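Local coordinates for protein TbpB (Actinobacillus pleuropneumoniae, PDB 3HOL) that probably binds host transferrin at the bacterial surface as the lipoprotein part of a receptor for iron acquisition, at residues Pro61-Ser66 / Pro72-Lys77; Gln118-Thr123 / Ser268-Val273; Thr284-Ser289 / Gln385-Asn390; Ser298-Asp303 / Met327-Cys332. All coordinates share one frame; numbering follows the deposited sequence.

How the contacts relate
The four contacts run from the N-terminal half of the chain to the C-terminal barrel. Contact 1 belongs to the five-stranded sheet near the N-terminus, probably the N-lobe handle. Contact 2 lies where the first barrel's opening strand meets the lead-in to strand 272-282. That strand is the neighbour of 287-290, so contacts 2 and 3 reach the same sheet, though their centres are 38 Å apart. Contact 3 carries that sheet's edge to the second barrel. Contact 4 is nested in the chain loop that contact 3 closes, with centres 20 Å apart. Contacts 1 and 3 are the farthest separated, 43 Å between centres. No two contacts touch.

Contact 1. Residues Pro61-Ser66 / Pro72-Lys77; sequences PYKANS and PDIKTK
In the edge strand 72-74 of a five-stranded antiparallel sheet, Ile74 points its side chain at the short helical turn 63-66. The touching atom is the methyl CD1. It meets the far part of Lys63, with Ile74 CD1 3.6 Å from Lys63 NZ and 3.7 Å from Lys63 CD. The two side chains cross at about a right angle. Lys63 reaches the strand because its chain bends at chi2 (74°), which turns the outer methylenes across the end of Ile74. The contact is van der Waals in kind, and the segments share no hydrogen bond.

Ser66 lies on the same methyl, its OG 3.8 Å from Ile74 CD1. This buried hydroxyl is bonded within its own turn, 2.6 Å from Lys63 O, and meets that carbonyl at a C=O...donor angle of 134°. The turn sits beside the outermost strand of a sheet that is probably the N-lobe handle of TbpB. Strand 72-74 joins that sheet through Asp73, whose backbone bonds to Ile90. Val60 also packs on Ile74, and Ser66 rests on Val89. Where the backbones come closest, at Ser66 and Pro72, the proline ring touches the backbone carbonyl of Ser66, with Pro72 CG 3.3 Å from Ser66 O.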
loop_
_atom_site.group_PDB
_atom_site.type_symbol
_atom_site.label_atom_id
_atom_site.label_comp_id
_atom_site.label_asym_id
_atom_site.label_seq_id
_atom_site.Cartn_x
_atom_site.Cartn_y
_atom_site.Cartn_z
ATOM N N PRO A 61 12.801 -8.043 12.451
ATOM C CA PRO A 61 13.686 -6.901 12.643
ATOM C C PRO A 61 14.781 -7.180 13.695
ATOM O O PRO A 61 14.502 -7.778 14.727
ATOM C CB PRO A 61 12.747 -5.806 13.153
ATOM C CG PRO A 61 11.404 -6.162 12.701
ATOM C CD PRO A 61 11.370 -7.664 12.527
ATOM N N TYR A 62 16.016 -6.758 13.431
ATOM C CA TYR A 62 17.116 -6.860 14.410
ATOM C C TYR A 62 17.497 -8.274 14.829
ATOM O O TYR A 62 18.135 -8.491 15.868
ATOM C CB TYR A 62 16.816 -5.967 15.639
ATOM C CG TYR A 62 16.820 -4.509 15.220
ATOM C CD1 TYR A 62 18.022 -3.873 14.912
ATOM C CD2 TYR A 62 15.629 -3.793 15.078
ATOM C CE1 TYR A 62 18.049 -2.536 14.494
ATOM C CE2 TYR A 62 15.627 -2.451 14.663
ATOM C CZ TYR A 62 16.857 -1.835 14.371
ATOM O OH TYR A 62 16.900 -0.524 13.958
ATOM N N LYS A 63 17.121 -9.248 14.006
ATOM C CA LYS A 63 17.508 -10.632 14.246
ATOM C C LYS A 63 19.016 -10.790 14.574
ATOM O O LYS A 63 19.365 -11.531 15.495
ATOM C CB LYS A 63 17.169 -11.516 13.028
ATOM C CG LYS A 63 17.929 -12.848 13.016
ATOM C CD LYS A 63 17.382 -13.814 14.036
ATOM C CE LYS A 63 18.061 -15.214 13.923
ATOM N NZ LYS A 63 17.341 -16.092 14.882
ATOM N N ALA A 64 19.886 -10.121 13.810
ATOM C CA ALA A 64 21.337 -10.247 14.001
ATOM C C ALA A 64 21.757 -9.780 15.406
ATOM O O ALA A 64 22.569 -10.447 16.056
ATOM C CB ALA A 64 22.120 -9.470 12.916
ATOM N N ASN A 65 21.178 -8.663 15.854
ATOM C CA ASN A 65 21.414 -8.113 17.184
ATOM C C ASN A 65 21.137 -9.156 18.255
ATOM O O ASN A 65 21.852 -9.239 19.259
ATOM C CB ASN A 65 20.465 -6.939 17.454
ATOM C CG ASN A 65 20.990 -5.612 16.958
ATOM O OD1 ASN A 65 21.716 -5.543 15.964
ATOM N ND2 ASN A 65 20.601 -4.538 17.633
ATOM N N SER A 66 20.081 -9.941 18.035
ATOM C CA SER A 66 19.594 -10.881 19.039
ATOM C C SER A 66 20.524 -12.060 19.348
ATOM O O SER A 66 20.414 -12.685 20.408
ATOM C CB SER A 66 18.178 -11.356 18.687
ATOM O OG SER A 66 18.196 -12.375 17.698
ATOM N N PRO A 72 18.032 -15.289 23.718
ATOM C CA PRO A 72 17.282 -14.660 22.624
ATOM C C PRO A 72 15.873 -15.215 22.604
ATOM O O PRO A 72 15.680 -16.441 22.628
ATOM C CB PRO A 72 18.041 -15.076 21.346
ATOM C CG PRO A 72 19.472 -15.535 21.869
ATOM C CD PRO A 72 19.198 -16.078 23.255
ATOM N N ASP A 73 14.886 -14.332 22.601
ATOM C CA ASP A 73 13.502 -14.794 22.581
ATOM C C ASP A 73 12.738 -14.051 21.493
ATOM O O ASP A 73 12.292 -12.931 21.688
ATOM C CB ASP A 73 12.856 -14.622 23.950
ATOM C CG ASP A 73 11.432 -15.181 23.997
ATOM O OD1 ASP A 73 10.899 -15.612 22.942
ATOM O OD2 ASP A 73 10.848 -15.177 25.084
ATOM N N ILE A 74 12.653 -14.691 20.329
ATOM C CA ILE A 74 11.953 -14.145 19.165
ATOM C C ILE A 74 10.594 -14.824 19.118
ATOM O O ILE A 74 10.506 -16.065 19.125
ATOM C CB ILE A 74 12.734 -14.475 17.884
ATOM C CG1 ILE A 74 14.071 -13.708 17.903
ATOM C CG2 ILE A 74 11.902 -14.157 16.560
ATOM C CD1 ILE A 74 15.043 -14.257 16.909
ATOM N N LYS A 75 9.533 -14.037 19.128
ATOM C CA LYS A 75 8.211 -14.656 19.216
ATOM C C LYS A 75 8.039 -15.502 17.979
ATOM O O LYS A 75 8.369 -15.080 16.884
ATOM C CB LYS A 75 7.108 -13.625 19.248
ATOM C CG LYS A 75 5.739 -14.250 19.683
ATOM C CD LYS A 75 4.591 -13.257 19.390
ATOM C CE LYS A 75 3.254 -13.801 19.884
ATOM N NZ LYS A 75 2.172 -12.844 19.479
ATOM N N THR A 76 7.527 -16.702 18.182
ATOM C CA THR A 76 7.370 -17.702 17.130
ATOM C C THR A 76 6.490 -17.205 15.955
ATOM O O THR A 76 5.647 -16.307 16.130
ATOM C CB THR A 76 6.811 -19.017 17.754
ATOM O OG1 THR A 76 6.932 -20.089 16.814
ATOM C CG2 THR A 76 5.349 -18.854 18.099
ATOM N N LYS A 77 6.720 -17.766 14.772
ATOM C CA LYS A 77 5.968 -17.439 13.580
ATOM C C LYS A 77 4.702 -18.300 13.515
ATOM O O LYS A 77 4.782 -19.529 13.607
ATOM C CB LYS A 77 6.832 -17.730 12.356
ATOM C CG LYS A 77 6.263 -17.201 11.044
ATOM C CD LYS A 77 7.321 -17.332 9.929
ATOM C CE LYS A 77 6.822 -16.786 8.582
ATOM N NZ LYS A 77 5.949 -17.753 7.863
#

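Contact 2. Residues Gln118-Thr123 / Ser268-Val273; sequences QLLTYT and SNVDTV
Val270 sits beside Gln118 and Leu120 where the opening strand of the N-lobe barrel, 119-133, passes the segment leading into strand 272-282. The latter strand belongs to the sheet of the C-lobe handle, so the contact lies at the junction of two domains.

The apolar part is small. CG1 of Val270 faces Leu120, with Val270 CG1 4.3 Å from Leu120 CD1. Pro115 and His265 also pack on both Leu120 and Val270.

The other methyl makes a van der Waals contact with a polar oxygen, Val270 CG2 lying 3.7 Å from Gln118 OE1. The first torsion of Val270 (chi1 169°) splits the two methyls, one to each partner.

The polar part runs through water, as no direct hydrogen bond joins the segments. Asp271 pairs by its backbone with Val116, and two waters tie it to Gln118 as well. Gln118 stretches its side chain in extended form (chi2 168°) to bring OE1 to the first water. That water donates to Gln118 OE1 at 2.8 Å and accepts from Asp271 N at 3.1 Å. The second water accepts from Gln118 N at 3.1 Å and donates to Asp271 O at 2.9 Å.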
loop_
_atom_site.group_PDB
_atom_site.type_symbol
_atom_site.label_atom_id
_atom_site.label_comp_id
_atom_site.label_asym_id
_atom_site.label_seq_id
_atom_site.Cartn_x
_atom_site.Cartn_y
_atom_site.Cartn_z
ATOM N N GLN A 118 -19.365 -8.617 3.056
ATOM C CA GLN A 118 -19.434 -9.662 4.108
ATOM C C GLN A 118 -18.878 -9.090 5.408
ATOM O O GLN A 118 -17.857 -8.396 5.361
ATOM C CB GLN A 118 -18.613 -10.902 3.712
ATOM C CG GLN A 118 -18.909 -12.160 4.528
ATOM C CD GLN A 118 -18.289 -13.439 3.927
ATOM O OE1 GLN A 118 -18.212 -13.619 2.705
ATOM N NE2 GLN A 118 -17.864 -14.322 4.792
ATOM N N LEU A 119 -19.541 -9.337 6.541
ATOM C CA LEU A 119 -19.051 -8.841 7.856
ATOM C C LEU A 119 -18.019 -9.854 8.336
ATOM O O LEU A 119 -18.354 -11.011 8.558
ATOM C CB LEU A 119 -20.223 -8.688 8.837
ATOM C CG LEU A 119 -20.031 -8.242 10.290
ATOM C CD1 LEU A 119 -19.439 -6.828 10.387
ATOM C CD2 LEU A 119 -21.423 -8.291 10.946
ATOM N N LEU A 120 -16.753 -9.452 8.403
ATOM C CA LEU A 120 -15.679 -10.419 8.632
ATOM C C LEU A 120 -14.923 -10.209 9.946
ATOM O O LEU A 120 -14.579 -9.079 10.310
ATOM C CB LEU A 120 -14.706 -10.432 7.440
ATOM C CG LEU A 120 -15.187 -11.123 6.147
ATOM C CD1 LEU A 120 -14.292 -10.657 5.007
ATOM C CD2 LEU A 120 -15.169 -12.636 6.276
ATOM N N THR A 121 -14.694 -11.302 10.655
ATOM C CA THR A 121 -13.981 -11.259 11.960
ATOM C C THR A 121 -12.550 -11.685 11.729
ATOM O O THR A 121 -12.333 -12.758 11.215
ATOM C CB THR A 121 -14.669 -12.208 12.975
ATOM O OG1 THR A 121 -15.924 -11.633 13.292
ATOM C CG2 THR A 121 -13.863 -12.347 14.266
ATOM N N TYR A 122 -11.580 -10.824 12.073
ATOM C CA TYR A 122 -10.165 -11.212 12.019
ATOM C C TYR A 122 -9.764 -11.548 13.462
ATOM O O TYR A 122 -10.004 -10.744 14.388
ATOM C CB TYR A 122 -9.333 -10.037 11.542
ATOM C CG TYR A 122 -9.552 -9.660 10.109
ATOM C CD1 TYR A 122 -8.583 -9.949 9.151
ATOM C CD2 TYR A 122 -10.731 -9.005 9.701
ATOM C CE1 TYR A 122 -8.767 -9.567 7.778
ATOM C CE2 TYR A 122 -10.936 -8.640 8.335
ATOM C CZ TYR A 122 -9.943 -8.924 7.401
ATOM O OH TYR A 122 -10.115 -8.565 6.100
ATOM N N THR A 123 -9.107 -12.690 13.636
ATOM C CA THR A 123 -8.663 -13.157 14.916
ATOM C C THR A 123 -7.168 -13.353 14.912
ATOM O O THR A 123 -6.608 -13.894 13.939
ATOM C CB THR A 123 -9.339 -14.508 15.251
ATOM O OG1 THR A 123 -10.761 -14.297 15.308
ATOM C CG2 THR A 123 -8.928 -14.950 16.642
ATOM N N SER A 268 -14.813 -17.685 3.681
ATOM C CA SER A 268 -14.581 -18.613 2.543
ATOM C C SER A 268 -15.198 -18.075 1.275
ATOM O O SER A 268 -16.367 -17.680 1.292
ATOM C CB SER A 268 -15.266 -19.958 2.798
ATOM O OG SER A 268 -15.023 -20.435 4.112
ATOM N N ASN A 269 -14.446 -18.105 0.171
ATOM C CA ASN A 269 -14.989 -17.680 -1.138
ATOM C C ASN A 269 -15.652 -16.288 -1.031
ATOM O O ASN A 269 -16.839 -16.126 -1.353
ATOM C CB ASN A 269 -16.030 -18.699 -1.687
ATOM C CG ASN A 269 -15.423 -20.068 -2.046
ATOM O OD1 ASN A 269 -15.132 -20.892 -1.164
ATOM N ND2 ASN A 269 -15.273 -20.327 -3.348
ATOM N N VAL A 270 -14.894 -15.315 -0.522
ATOM C CA VAL A 270 -15.400 -13.984 -0.267
ATOM C C VAL A 270 -15.433 -13.201 -1.585
ATOM O O VAL A 270 -14.422 -13.177 -2.290
ATOM C CB VAL A 270 -14.466 -13.280 0.769
ATOM C CG1 VAL A 270 -14.788 -11.808 0.870
ATOM C CG2 VAL A 270 -14.568 -13.981 2.135
ATOM N N ASP A 271 -16.571 -12.581 -1.906
ATOM C CA ASP A 271 -16.725 -11.723 -3.090
ATOM C C ASP A 271 -15.976 -10.420 -2.826
ATOM O O ASP A 271 -16.114 -9.838 -1.741
ATOM C CB ASP A 271 -18.183 -11.292 -3.304
ATOM C CG ASP A 271 -19.165 -12.458 -3.493
ATOM O OD1 ASP A 271 -18.784 -13.531 -4.015
ATOM O OD2 ASP A 271 -20.353 -12.247 -3.139
ATOM N N THR A 272 -15.204 -9.953 -3.796
ATOM C CA THR A 272 -14.365 -8.769 -3.571
ATOM C C THR A 272 -14.589 -7.738 -4.653
ATOM O O THR A 272 -15.131 -8.075 -5.728
ATOM C CB THR A 272 -12.861 -9.137 -3.449
ATOM O OG1 THR A 272 -12.437 -9.741 -4.672
ATOM C CG2 THR A 272 -12.618 -10.149 -2.334
ATOM N N VAL A 273 -14.242 -6.469 -4.357
ATOM C CA VAL A 273 -14.172 -5.411 -5.364
ATOM C C VAL A 273 -12.767 -4.777 -5.370
ATOM O O VAL A 273 -12.133 -4.658 -4.317
ATOM C CB VAL A 273 -15.187 -4.244 -5.102
ATOM C CG1 VAL A 273 -16.564 -4.611 -5.592
ATOM C CG2 VAL A 273 -15.225 -3.796 -3.609
HETATM O O HOH W 1 -18.835 -12.397 0.216
HETATM O O HOH W 2 -17.982 -9.862 0.533
#

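Contact 3. Residues Thr284-Ser289 / Gln385-Asn390; sequences TNFSIS and QVSKEN
The hydroxyl OG of Ser387 has two polar partners and also lies at the rim of the Phe286 ring. Gln385 NE2 donates to Ser387 OG over 3.2 Å. The N-H...O angle is 151°. The serine oxygen lies 19° out of the amide plane. Asn391 OD1 is the second partner, on the neighbouring strand 391-394. These bonds limit the rotation of the serine and the outer amide, and Phe286 packs against the pair.

The ring makes its approach with one corner. Phe286 CZ is 3.6 Å from Gln385 NE2 and 3.9 Å from Ser387 OG. The serine oxygen lies near the ring plane, at the edge. The amide nitrogen comes in obliquely, and ring and amide planes stand 83° apart. Gln385 O also meets the ring edge in plane, 3.9 Å from Phe286 CE1. Gln385 holds an extended chain beyond CG, which carries its amide up from the strand to the ring. No hydrogen bond crosses between the segments. Lys491, on strand 483-492 of the C-lobe barrel, also touches Phe286.

Phe286 itself has a left-handed backbone conformation. With Ser287 it faces Asp282, an arrangement that fits a G1 beta bulge at the turn joining strands 272-282 and 287-290, a C-lobe handle hairpin resting its bulge residue on the adjacent C-lobe barrel.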
loop_
_atom_site.group_PDB
_atom_site.type_symbol
_atom_site.label_atom_id
_atom_site.label_comp_id
_atom_site.label_asym_id
_atom_site.label_seq_id
_atom_site.Cartn_x
_atom_site.Cartn_y
_atom_site.Cartn_z
ATOM N N THR A 284 12.022 -4.986 -21.098
ATOM C CA THR A 284 12.994 -5.884 -21.742
ATOM C C THR A 284 12.360 -7.261 -21.890
ATOM O O THR A 284 12.576 -7.949 -22.890
ATOM C CB THR A 284 14.299 -6.021 -20.942
ATOM O OG1 THR A 284 14.044 -6.837 -19.793
ATOM C CG2 THR A 284 14.862 -4.687 -20.499
ATOM N N ASN A 285 11.547 -7.637 -20.895
ATOM C CA ASN A 285 10.897 -8.944 -20.804
ATOM C C ASN A 285 9.416 -8.934 -21.179
ATOM O O ASN A 285 8.835 -9.997 -21.425
ATOM C CB ASN A 285 11.028 -9.499 -19.373
ATOM C CG ASN A 285 12.476 -9.801 -18.988
ATOM O OD1 ASN A 285 13.201 -10.462 -19.734
ATOM N ND2 ASN A 285 12.901 -9.315 -17.828
ATOM N N PHE A 286 8.819 -7.735 -21.241
ATOM C CA PHE A 286 7.364 -7.567 -21.481
ATOM C C PHE A 286 6.567 -8.421 -20.490
ATOM O O PHE A 286 5.621 -9.119 -20.853
ATOM C CB PHE A 286 6.974 -7.810 -22.965
ATOM C CG PHE A 286 7.661 -6.861 -23.918
ATOM C CD1 PHE A 286 7.038 -5.680 -24.309
ATOM C CD2 PHE A 286 8.970 -7.114 -24.355
ATOM C CE1 PHE A 286 7.697 -4.755 -25.164
ATOM C CE2 PHE A 286 9.644 -6.208 -25.212
ATOM C CZ PHE A 286 8.993 -5.022 -25.618
ATOM N N SER A 287 6.983 -8.351 -19.227
ATOM C CA SER A 287 6.332 -9.060 -18.126
ATOM C C SER A 287 5.792 -8.038 -17.131
ATOM O O SER A 287 6.307 -6.927 -17.071
ATOM C CB SER A 287 7.339 -9.980 -17.448
ATOM O OG SER A 287 8.430 -9.207 -16.953
ATOM N N ILE A 288 4.759 -8.420 -16.356
ATOM C CA ILE A 288 4.075 -7.490 -15.420
ATOM C C ILE A 288 4.369 -7.889 -13.977
ATOM O O ILE A 288 4.498 -9.069 -13.708
ATOM C CB ILE A 288 2.554 -7.414 -15.718
ATOM C CG1 ILE A 288 1.907 -6.187 -15.051
ATOM C CG2 ILE A 288 1.818 -8.691 -15.306
ATOM C CD1 ILE A 288 0.766 -5.587 -15.866
ATOM N N SER A 289 4.552 -6.921 -13.064
ATOM C CA SER A 289 4.648 -7.218 -11.636
ATOM C C SER A 289 3.881 -6.172 -10.802
ATOM O O SER A 289 3.670 -5.044 -11.263
ATOM C CB SER A 289 6.107 -7.340 -11.180
ATOM O OG SER A 289 6.765 -6.094 -11.216
ATOM N N GLN A 385 5.962 0.854 -25.605
ATOM C CA GLN A 385 7.006 0.403 -26.491
ATOM C C GLN A 385 6.499 -0.784 -27.282
ATOM O O GLN A 385 5.842 -1.682 -26.743
ATOM C CB GLN A 385 8.251 0.059 -25.700
ATOM C CG GLN A 385 9.432 -0.216 -26.565
ATOM C CD GLN A 385 10.571 -0.747 -25.748
ATOM O OE1 GLN A 385 11.078 -0.056 -24.874
ATOM N NE2 GLN A 385 10.969 -1.984 -26.008
ATOM N N VAL A 386 6.756 -0.744 -28.591
ATOM C CA VAL A 386 6.405 -1.833 -29.478
ATOM C C VAL A 386 7.696 -2.273 -30.150
ATOM O O VAL A 386 8.465 -1.428 -30.604
ATOM C CB VAL A 386 5.340 -1.439 -30.519
ATOM C CG1 VAL A 386 4.927 -2.669 -31.325
ATOM C CG2 VAL A 386 4.076 -0.807 -29.857
ATOM N N SER A 387 7.933 -3.588 -30.196
ATOM C CA SER A 387 9.212 -4.128 -30.715
ATOM C C SER A 387 9.058 -5.322 -31.637
ATOM O O SER A 387 8.218 -6.218 -31.396
ATOM C CB SER A 387 10.150 -4.545 -29.570
ATOM O OG SER A 387 10.522 -3.433 -28.794
ATOM N N LYS A 388 9.907 -5.343 -32.670
ATOM C CA LYS A 388 10.031 -6.479 -33.562
ATOM C C LYS A 388 11.476 -6.544 -34.001
ATOM O O LYS A 388 12.352 -6.731 -33.155
ATOM C CB LYS A 388 9.122 -6.311 -34.765
ATOM C CG LYS A 388 7.920 -7.177 -34.677
ATOM C CD LYS A 388 8.108 -8.472 -35.383
ATOM C CE LYS A 388 7.104 -8.587 -36.501
ATOM N NZ LYS A 388 7.361 -9.820 -37.303
ATOM N N GLU A 389 11.747 -6.361 -35.299
ATOM C CA GLU A 389 13.152 -6.113 -35.741
ATOM C C GLU A 389 13.621 -4.743 -35.246
ATOM O O GLU A 389 14.797 -4.541 -34.930
ATOM C CB GLU A 389 13.293 -6.191 -37.262
ATOM C CG GLU A 389 12.951 -7.518 -37.837
ATOM C CD GLU A 389 11.504 -7.618 -38.272
ATOM O OE1 GLU A 389 10.660 -6.833 -37.789
ATOM O OE2 GLU A 389 11.201 -8.496 -39.101
ATOM N N ASN A 390 12.683 -3.809 -35.159
ATOM C CA ASN A 390 12.947 -2.430 -34.757
ATOM C C ASN A 390 12.264 -2.122 -33.416
ATOM O O ASN A 390 11.484 -2.938 -32.918
ATOM C CB ASN A 390 12.332 -1.490 -35.799
ATOM C CG ASN A 390 13.218 -1.273 -37.012
ATOM O OD1 ASN A 390 14.387 -1.692 -37.045
ATOM N ND2 ASN A 390 12.673 -0.600 -38.020
#

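Contact 4. Residues Ser298-Asp303 / Met327-Cys332; sequences SVLIID and MVAVAC
Leu300 sets its methyl CD2 over the methyl of Ala329, with Leu300 CD2 4.1 Å from Ala329 CB. CG of Leu300 lies opposite its own backbone N (chi1 172°), which sends the side chain out toward the facing strand. The small Ala329 side chain leaves the leucine to span most of the gap, as the two CA atoms stand 9.2 Å apart.

One step along, Ile302 meets Met327. Here the branch methyl does the touching, with Ile302 CG2 4.2 Å from Met327 CG. The methionine touches with its inner methylene. Its chain is bent at all three torsions, and Met327 SD lies farther off, 4.9 Å from Ile302 CG2. CD1 of Ile302 folds back instead (chi2 -56°) and lies against Leu300, 4.0 Å from Leu300 CD2.

The pairs belong to two layers of the C-lobe handle. Strand 299-302 forms a two-stranded hairpin with 305-308, and it packs face to face on strand 325-332 of the larger antiparallel sheet. No hydrogen bond joins the two strands. They run in opposite senses, since Leu300 faces Ala329 while Ile302 faces Met327. Alternate residues point into the interface, and Val328 and Val330 turn to Trp345 instead. Leu344 and Ile322 pack on Ile302 from the flanking strands, and Leu291 packs on Leu300. Strand 325-332 ends at Cys332, which forms a disulfide with the next residue, Cys333.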
loop_
_atom_site.group_PDB
_atom_site.type_symbol
_atom_site.label_atom_id
_atom_site.label_comp_id
_atom_site.label_asym_id
_atom_site.label_seq_id
_atom_site.Cartn_x
_atom_site.Cartn_y
_atom_site.Cartn_z
ATOM N N SER A 298 -0.528 8.737 -6.322
ATOM C CA SER A 298 0.571 9.728 -6.453
ATOM C C SER A 298 1.792 9.413 -5.590
ATOM O O SER A 298 2.746 10.198 -5.512
ATOM C CB SER A 298 0.076 11.145 -6.189
ATOM O OG SER A 298 -0.922 11.444 -7.158
ATOM N N VAL A 299 1.793 8.233 -4.985
ATOM C CA VAL A 299 2.976 7.764 -4.276
ATOM C C VAL A 299 3.425 6.499 -4.997
ATOM O O VAL A 299 2.660 5.515 -5.132
ATOM C CB VAL A 299 2.643 7.523 -2.784
ATOM C CG1 VAL A 299 3.779 6.812 -2.077
ATOM C CG2 VAL A 299 2.290 8.862 -2.070
ATOM N N LEU A 300 4.642 6.526 -5.510
ATOM C CA LEU A 300 5.148 5.387 -6.257
ATOM C C LEU A 300 6.277 4.816 -5.435
ATOM O O LEU A 300 7.255 5.532 -5.150
ATOM C CB LEU A 300 5.625 5.858 -7.653
ATOM C CG LEU A 300 6.355 4.846 -8.528
ATOM C CD1 LEU A 300 5.367 3.770 -9.048
ATOM C CD2 LEU A 300 7.069 5.546 -9.701
ATOM N N ILE A 301 6.155 3.551 -5.026
ATOM C CA ILE A 301 7.153 2.936 -4.160
ATOM C C ILE A 301 8.096 2.085 -4.991
ATOM O O ILE A 301 7.697 1.073 -5.550
ATOM C CB ILE A 301 6.482 2.090 -2.990
ATOM C CG1 ILE A 301 5.426 2.946 -2.244
ATOM C CG2 ILE A 301 7.540 1.537 -2.016
ATOM C CD1 ILE A 301 4.809 2.293 -0.965
ATOM N N ILE A 302 9.367 2.480 -5.046
ATOM C CA ILE A 302 10.365 1.726 -5.823
ATOM C C ILE A 302 11.425 1.158 -4.909
ATOM O O ILE A 302 12.084 1.907 -4.165
ATOM C CB ILE A 302 11.062 2.586 -6.940
ATOM C CG1 ILE A 302 10.036 3.238 -7.877
ATOM C CG2 ILE A 302 12.141 1.723 -7.727
ATOM C CD1 ILE A 302 9.061 2.266 -8.552
ATOM N N ASP A 303 11.588 -0.167 -4.978
ATOM C CA ASP A 303 12.537 -0.900 -4.148
ATOM C C ASP A 303 12.501 -0.370 -2.713
ATOM O O ASP A 303 13.551 -0.061 -2.120
ATOM C CB ASP A 303 13.953 -0.832 -4.757
ATOM C CG ASP A 303 14.971 -1.620 -3.962
ATOM O OD1 ASP A 303 14.606 -2.675 -3.381
ATOM O OD2 ASP A 303 16.140 -1.175 -3.914
ATOM N N MET A 327 17.361 5.951 -9.971
ATOM C CA MET A 327 16.091 5.652 -10.630
ATOM C C MET A 327 15.478 6.932 -11.163
ATOM O O MET A 327 15.572 7.976 -10.526
ATOM C CB MET A 327 15.133 4.966 -9.656
ATOM C CG MET A 327 15.635 3.635 -9.122
ATOM S SD MET A 327 16.189 2.463 -10.372
ATOM C CE MET A 327 14.653 2.031 -11.219
ATOM N N VAL A 328 14.854 6.823 -12.341
ATOM C CA VAL A 328 14.215 7.939 -13.015
ATOM C C VAL A 328 12.768 7.570 -13.373
ATOM O O VAL A 328 12.515 6.566 -14.045
ATOM C CB VAL A 328 15.006 8.354 -14.310
ATOM C CG1 VAL A 328 14.522 9.701 -14.852
ATOM C CG2 VAL A 328 16.506 8.435 -14.022
ATOM N N ALA A 329 11.829 8.388 -12.918
ATOM C CA ALA A 329 10.428 8.180 -13.260
ATOM C C ALA A 329 9.917 9.411 -13.968
ATOM O O ALA A 329 10.199 10.517 -13.547
ATOM C CB ALA A 329 9.586 7.878 -11.991
ATOM N N VAL A 330 9.158 9.213 -15.042
ATOM C CA VAL A 330 8.486 10.311 -15.726
ATOM C C VAL A 330 6.992 10.042 -15.655
ATOM O O VAL A 330 6.483 9.101 -16.281
ATOM C CB VAL A 330 8.931 10.437 -17.217
ATOM C CG1 VAL A 330 8.155 11.549 -17.895
ATOM C CG2 VAL A 330 10.430 10.694 -17.330
ATOM N N ALA A 331 6.280 10.866 -14.916
ATOM C CA ALA A 331 4.923 10.548 -14.537
ATOM C C ALA A 331 3.966 11.507 -15.203
ATOM O O ALA A 331 4.262 12.706 -15.283
ATOM C CB ALA A 331 4.781 10.660 -13.014
ATOM N N CYS A 332 2.825 10.977 -15.633
ATOM C CA CYS A 332 1.742 11.719 -16.269
ATOM C C CYS A 332 0.511 11.500 -15.400
ATOM O O CYS A 332 0.372 10.416 -14.822
ATOM C CB CYS A 332 1.474 11.133 -17.671
ATOM S SG CYS A 332 0.616 12.246 -18.852
#